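Local atomic coordinates of DUF1436 domain-containing protein (Neisseria meningitidis, PDB entry 2GKP), a protein that is of unknown function but belongs to the CdiI family and so is probably an immunity protein against a contact-dependent growth inhibition toxin. Residues T103-D115 with I125-D137. Sequence-based numbering, arbitrary orientation.
With EDO (1,2-ethanediol), chain C.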
loop_
_atom_site.group_PDB
_atom_site.type_symbol
_atom_site.label_atom_id
_atom_site.label_comp_id
_atom_site.label_asym_id
_atom_site.label_seq_id
_atom_site.Cartn_x
_atom_site.Cartn_y
_atom_site.Cartn_z
ATOM N N THR A 103 1.417 -14.680 -16.500
ATOM C CA THR A 103 2.681 -13.947 -16.664
ATOM C C THR A 103 2.696 -12.744 -15.746
ATOM O O THR A 103 1.684 -12.097 -15.535
ATOM C CB THR A 103 2.959 -13.459 -18.133
ATOM O OG1 THR A 103 2.038 -12.437 -18.525
ATOM C CG2 THR A 103 2.873 -14.599 -19.138
ATOM N N ARG A 104 3.865 -12.437 -15.186
ATOM C CA ARG A 104 3.992 -11.186 -14.429
ATOM C C ARG A 104 3.799 -9.973 -15.325
ATOM O O ARG A 104 3.372 -8.918 -14.849
ATOM C CB ARG A 104 5.326 -11.113 -13.650
ATOM C CG ARG A 104 6.555 -10.974 -14.508
ATOM C CD ARG A 104 7.776 -11.474 -13.771
ATOM N NE ARG A 104 8.094 -10.632 -12.630
ATOM C CZ ARG A 104 8.705 -11.078 -11.533
ATOM N NH1 ARG A 104 8.996 -10.234 -10.560
ATOM N NH2 ARG A 104 9.011 -12.381 -11.367
ATOM N N ARG A 105 4.136 -10.080 -16.621
ATOM C CA ARG A 105 3.886 -8.974 -17.536
ATOM C C ARG A 105 2.430 -8.518 -17.497
ATOM O O ARG A 105 2.129 -7.306 -17.394
ATOM C CB ARG A 105 4.280 -9.373 -18.956
ATOM C CG ARG A 105 4.043 -8.317 -20.009
ATOM C CD ARG A 105 4.955 -8.550 -21.191
ATOM N NE ARG A 105 4.298 -8.218 -22.449
ATOM C CZ ARG A 105 4.856 -8.377 -23.642
ATOM N NH1 ARG A 105 6.078 -8.873 -23.741
ATOM N NH2 ARG A 105 4.186 -8.055 -24.732
ATOM N N ALA A 106 1.522 -9.490 -17.562
ATOM C CA ALA A 106 0.103 -9.181 -17.553
ATOM C C ALA A 106 -0.322 -8.685 -16.188
ATOM O O ALA A 106 -1.103 -7.754 -16.096
ATOM C CB ALA A 106 -0.706 -10.442 -17.954
ATOM N N LEU A 107 0.173 -9.291 -15.108
ATOM C CA LEU A 107 -0.205 -8.818 -13.765
ATOM C C LEU A 107 0.094 -7.316 -13.608
ATOM O O LEU A 107 -0.734 -6.562 -13.051
ATOM C CB LEU A 107 0.592 -9.622 -12.721
ATOM C CG LEU A 107 0.517 -9.094 -11.281
ATOM C CD1 LEU A 107 -0.912 -9.177 -10.737
ATOM C CD2 LEU A 107 1.503 -9.856 -10.409
ATOM N N PHE A 108 1.278 -6.898 -14.068
ATOM C CA PHE A 108 1.734 -5.568 -13.791
ATOM C C PHE A 108 1.352 -4.531 -14.831
ATOM O O PHE A 108 1.425 -3.343 -14.534
ATOM C CB PHE A 108 3.251 -5.540 -13.582
ATOM C CG PHE A 108 3.703 -6.152 -12.279
ATOM C CD1 PHE A 108 3.456 -5.496 -11.077
ATOM C CD2 PHE A 108 4.345 -7.385 -12.254
ATOM C CE1 PHE A 108 3.887 -6.054 -9.867
ATOM C CE2 PHE A 108 4.755 -7.929 -11.088
ATOM C CZ PHE A 108 4.553 -7.281 -9.895
ATOM N N LYS A 109 0.979 -4.975 -16.038
ATOM C CA LYS A 109 0.837 -4.047 -17.168
ATOM C C LYS A 109 0.101 -2.749 -16.842
ATOM O O LYS A 109 0.593 -1.655 -17.186
ATOM C CB LYS A 109 0.196 -4.724 -18.402
ATOM C CG LYS A 109 0.287 -3.857 -19.643
ATOM C CD LYS A 109 -0.479 -4.396 -20.847
ATOM C CE LYS A 109 -0.521 -3.329 -21.928
ATOM N NZ LYS A 109 -1.583 -2.341 -21.635
ATOM N N ASN A 110 -1.049 -2.869 -16.186
ATOM C CA ASN A 110 -1.903 -1.704 -15.940
ATOM C C ASN A 110 -1.980 -1.347 -14.467
ATOM O O ASN A 110 -2.950 -0.685 -14.025
ATOM C CB ASN A 110 -3.304 -1.962 -16.471
ATOM C CG ASN A 110 -3.293 -2.309 -17.952
ATOM O OD1 ASN A 110 -2.756 -1.556 -18.760
ATOM N ND2 ASN A 110 -3.897 -3.434 -18.317
HETATM N N MSE A 111 -0.985 -1.816 -13.703
HETATM C CA MSE A 111 -1.037 -1.652 -12.250
HETATM C C MSE A 111 -0.608 -0.238 -11.846
HETATM O O MSE A 111 0.506 0.188 -12.107
HETATM C CB MSE A 111 -0.225 -2.718 -11.526
HETATM C CG MSE A 111 -0.398 -2.675 -10.026
HETATM SE SE MSE A 111 0.625 -4.056 -9.135
HETATM C CE MSE A 111 -0.441 -5.611 -9.593
HETATM N N MSE A 112 -1.542 0.468 -11.211
HETATM C CA MSE A 112 -1.268 1.763 -10.603
HETATM C C MSE A 112 -1.002 1.591 -9.112
HETATM O O MSE A 112 -1.389 0.568 -8.518
HETATM C CB MSE A 112 -2.475 2.693 -10.835
HETATM C CG MSE A 112 -2.890 2.782 -12.313
HETATM SE SE MSE A 112 -1.488 3.697 -13.356
HETATM C CE MSE A 112 -2.479 4.503 -14.751
ATOM N N SER A 113 -0.381 2.601 -8.499
ATOM C CA SER A 113 -0.003 2.484 -7.085
ATOM C C SER A 113 -0.158 3.804 -6.321
ATOM O O SER A 113 0.329 4.834 -6.764
ATOM C CB SER A 113 1.473 2.086 -6.999
ATOM O OG SER A 113 1.785 1.736 -5.649
ATOM N N VAL A 114 -0.817 3.729 -5.159
ATOM C CA VAL A 114 -0.983 4.858 -4.264
ATOM C C VAL A 114 -0.338 4.455 -2.951
ATOM O O VAL A 114 -0.500 3.314 -2.514
ATOM C CB VAL A 114 -2.520 5.123 -4.080
ATOM C CG1 VAL A 114 -2.804 6.018 -2.888
ATOM C CG2 VAL A 114 -3.178 5.712 -5.323
ATOM N N ASP A 115 0.369 5.383 -2.308
ATOM C CA ASP A 115 0.963 5.171 -0.975
ATOM C C ASP A 115 0.173 5.952 0.063
ATOM O O ASP A 115 -0.310 7.022 -0.246
ATOM C CB ASP A 115 2.430 5.659 -0.914
ATOM C CG ASP A 115 3.385 4.831 -1.765
ATOM O OD1 ASP A 115 3.008 3.767 -2.310
ATOM O OD2 ASP A 115 4.561 5.253 -1.853
ATOM N N ILE A 125 -2.101 10.825 1.092
ATOM C CA ILE A 125 -2.446 9.767 0.131
ATOM C C ILE A 125 -1.864 10.192 -1.217
ATOM O O ILE A 125 -2.309 11.173 -1.796
ATOM C CB ILE A 125 -3.973 9.534 0.056
ATOM C CG1 ILE A 125 -4.586 9.310 1.469
ATOM C CG2 ILE A 125 -4.295 8.394 -0.874
ATOM C CD1 ILE A 125 -6.161 9.349 1.505
ATOM N N SER A 126 -0.851 9.470 -1.680
ATOM C CA SER A 126 -0.020 9.952 -2.790
ATOM C C SER A 126 -0.145 9.069 -4.013
ATOM O O SER A 126 0.112 7.866 -3.937
ATOM C CB SER A 126 1.450 9.939 -2.395
ATOM O OG SER A 126 1.713 10.820 -1.305
ATOM N N PRO A 127 -0.502 9.669 -5.148
ATOM C CA PRO A 127 -0.550 8.936 -6.416
ATOM C C PRO A 127 0.871 8.739 -6.953
ATOM O O PRO A 127 1.841 9.188 -6.335
ATOM C CB PRO A 127 -1.359 9.876 -7.313
ATOM C CG PRO A 127 -0.984 11.241 -6.783
ATOM C CD PRO A 127 -0.874 11.086 -5.304
ATOM N N SER A 128 1.007 8.115 -8.104
ATOM C CA SER A 128 2.344 7.839 -8.659
ATOM C C SER A 128 2.252 7.694 -10.145
ATOM O O SER A 128 1.159 7.610 -10.708
ATOM C CB SER A 128 2.927 6.549 -8.079
ATOM O OG SER A 128 2.198 5.424 -8.535
ATOM N N ARG A 129 3.430 7.663 -10.764
ATOM C CA ARG A 129 3.600 7.277 -12.170
ATOM C C ARG A 129 4.168 5.851 -12.246
ATOM O O ARG A 129 5.193 5.519 -11.611
ATOM C CB ARG A 129 4.579 8.262 -12.882
ATOM C CG ARG A 129 5.165 7.740 -14.207
ATOM C CD ARG A 129 4.146 7.596 -15.349
ATOM N NE ARG A 129 4.884 7.092 -16.490
ATOM C CZ ARG A 129 4.402 6.271 -17.423
ATOM N NH1 ARG A 129 3.147 5.885 -17.417
ATOM N NH2 ARG A 129 5.210 5.821 -18.369
ATOM N N HIS A 130 3.523 5.020 -13.050
ATOM C CA HIS A 130 3.985 3.661 -13.318
ATOM C C HIS A 130 5.121 3.742 -14.335
ATOM O O HIS A 130 4.962 3.489 -15.538
ATOM C CB HIS A 130 2.817 2.842 -13.844
ATOM C CG HIS A 130 3.111 1.386 -13.925
ATOM N ND1 HIS A 130 2.275 0.514 -14.582
ATOM C CD2 HIS A 130 4.106 0.631 -13.392
ATOM C CE1 HIS A 130 2.762 -0.713 -14.477
ATOM N NE2 HIS A 130 3.875 -0.668 -13.765
ATOM N N VAL A 131 6.295 4.088 -13.826
ATOM C CA VAL A 131 7.436 4.430 -14.643
ATOM C C VAL A 131 8.126 3.218 -15.258
ATOM O O VAL A 131 8.674 3.292 -16.358
ATOM C CB VAL A 131 8.449 5.285 -13.821
ATOM C CG1 VAL A 131 8.907 4.551 -12.556
ATOM C CG2 VAL A 131 9.680 5.650 -14.632
ATOM N N LYS A 132 8.148 2.099 -14.534
ATOM C CA LYS A 132 8.759 0.900 -15.051
ATOM C C LYS A 132 7.787 -0.235 -14.843
ATOM O O LYS A 132 6.851 -0.081 -14.076
ATOM C CB LYS A 132 10.063 0.618 -14.310
ATOM C CG LYS A 132 11.201 1.549 -14.702
ATOM C CD LYS A 132 12.567 1.181 -14.165
ATOM C CE LYS A 132 13.554 2.260 -14.640
ATOM N NZ LYS A 132 14.906 1.954 -13.990
ATOM N N LEU A 133 8.053 -1.388 -15.459
ATOM C CA LEU A 133 7.119 -2.487 -15.410
ATOM C C LEU A 133 6.665 -2.771 -13.967
ATOM O O LEU A 133 5.474 -2.912 -13.674
ATOM C CB LEU A 133 7.708 -3.745 -16.133
ATOM C CG LEU A 133 8.198 -3.548 -17.618
ATOM C CD1 LEU A 133 9.138 -4.637 -18.221
ATOM C CD2 LEU A 133 7.036 -3.223 -18.601
ATOM N N GLU A 134 7.625 -2.835 -13.045
ATOM C CA GLU A 134 7.350 -3.176 -11.639
ATOM C C GLU A 134 7.793 -2.076 -10.672
ATOM O O GLU A 134 8.259 -2.358 -9.550
ATOM C CB GLU A 134 7.983 -4.523 -11.264
ATOM C CG GLU A 134 7.486 -5.630 -12.223
ATOM C CD GLU A 134 8.015 -7.025 -11.932
ATOM O OE1 GLU A 134 8.498 -7.309 -10.824
ATOM O OE2 GLU A 134 7.960 -7.866 -12.860
ATOM N N ALA A 135 7.681 -0.824 -11.073
ATOM C CA ALA A 135 8.061 0.280 -10.186
ATOM C C ALA A 135 7.258 1.538 -10.429
ATOM O O ALA A 135 6.796 1.770 -11.524
ATOM C CB ALA A 135 9.535 0.554 -10.295
ATOM N N TRP A 136 7.100 2.326 -9.368
ATOM C CA TRP A 136 6.255 3.508 -9.375
ATOM C C TRP A 136 7.004 4.631 -8.708
ATOM O O TRP A 136 7.612 4.400 -7.642
ATOM C CB TRP A 136 4.971 3.214 -8.565
ATOM C CG TRP A 136 4.175 2.092 -9.177
ATOM C CD1 TRP A 136 3.175 2.242 -10.122
ATOM C CD2 TRP A 136 4.327 0.686 -8.967
ATOM N NE1 TRP A 136 2.674 1.019 -10.462
ATOM C CE2 TRP A 136 3.369 0.038 -9.796
ATOM C CE3 TRP A 136 5.155 -0.087 -8.139
ATOM C CZ2 TRP A 136 3.240 -1.353 -9.856
ATOM C CZ3 TRP A 136 5.033 -1.478 -8.186
ATOM C CH2 TRP A 136 4.084 -2.094 -9.057
ATOM N N ASP A 137 6.979 5.820 -9.286
ATOM C CA ASP A 137 7.701 6.973 -8.771
ATOM C C ASP A 137 6.690 8.083 -8.523
ATOM O O ASP A 137 5.584 8.132 -9.104
ATOM C CB ASP A 137 8.732 7.482 -9.798
ATOM C CG ASP A 137 10.024 6.654 -9.842
ATOM O OD1 ASP A 137 10.283 5.783 -8.973
ATOM O OD2 ASP A 137 10.813 6.880 -10.784
HETATM C C1 EDO C . 2.674 6.273 -4.693
HETATM O O1 EDO C . 3.419 7.472 -4.417
HETATM C C2 EDO C . 3.649 5.181 -5.146
HETATM O O2 EDO C . 3.274 3.842 -4.801
HETATM O O HOH W 1 -0.213 1.192 -15.369
HETATM O O HOH W 2 0.716 4.518 -10.696
HETATM O O HOH W 3 1.831 9.137 0.941
#
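In the antiparallel hairpin of strands 112-119 and 122-132, Asp115 and Ser126 form a hydrogen-bonded pair, Asp115 N to Ser126 O 3.0 Å and Ser126 N to Asp115 O 2.9 Å. Beside it, Val114 CG1 packs tightly on Ile125 CG2 (3.5 Å) against helix 152-164. Past Pro127 the strands part, and side chains replace the backbone ladder. Ser128 OG donates to a lone pair of Ser113 O at 2.6 Å; its chi1 of 68° sets the hydroxyl between backbone N and carbonyl carbon, and a water joins it to Ser113 N. An ethanediol, probably from the crystallisation liquor, donates to Pro127 O. Trp136 lays one indole face against Ser113 CB, a CH-pi contact, while its NE1 gives Met111 O a nearly straight bond (2.8 Å, 167°) from above the carbonyl plane. The same Met111 O sits over a face of His130, whose NE2 donates to Leu133 O. On the side of helix 104-108, Arg104 grips the Glu134 carboxylate side-on, NE to OE2 2.8 Å and NH1 to OE1 3.0 Å, with the two planes 9° apart. The carboxylate stacks nearly parallel to the Phe108 ring, and the Glu134 CG methylene makes a CH-pi contact over its face. Glu89 of helix 81-99 also pairs with Arg104, and Tyr88 bonds Glu134 OE1; the paired bonds and stacked ring are consistent with a carboxylate fixed in rotation.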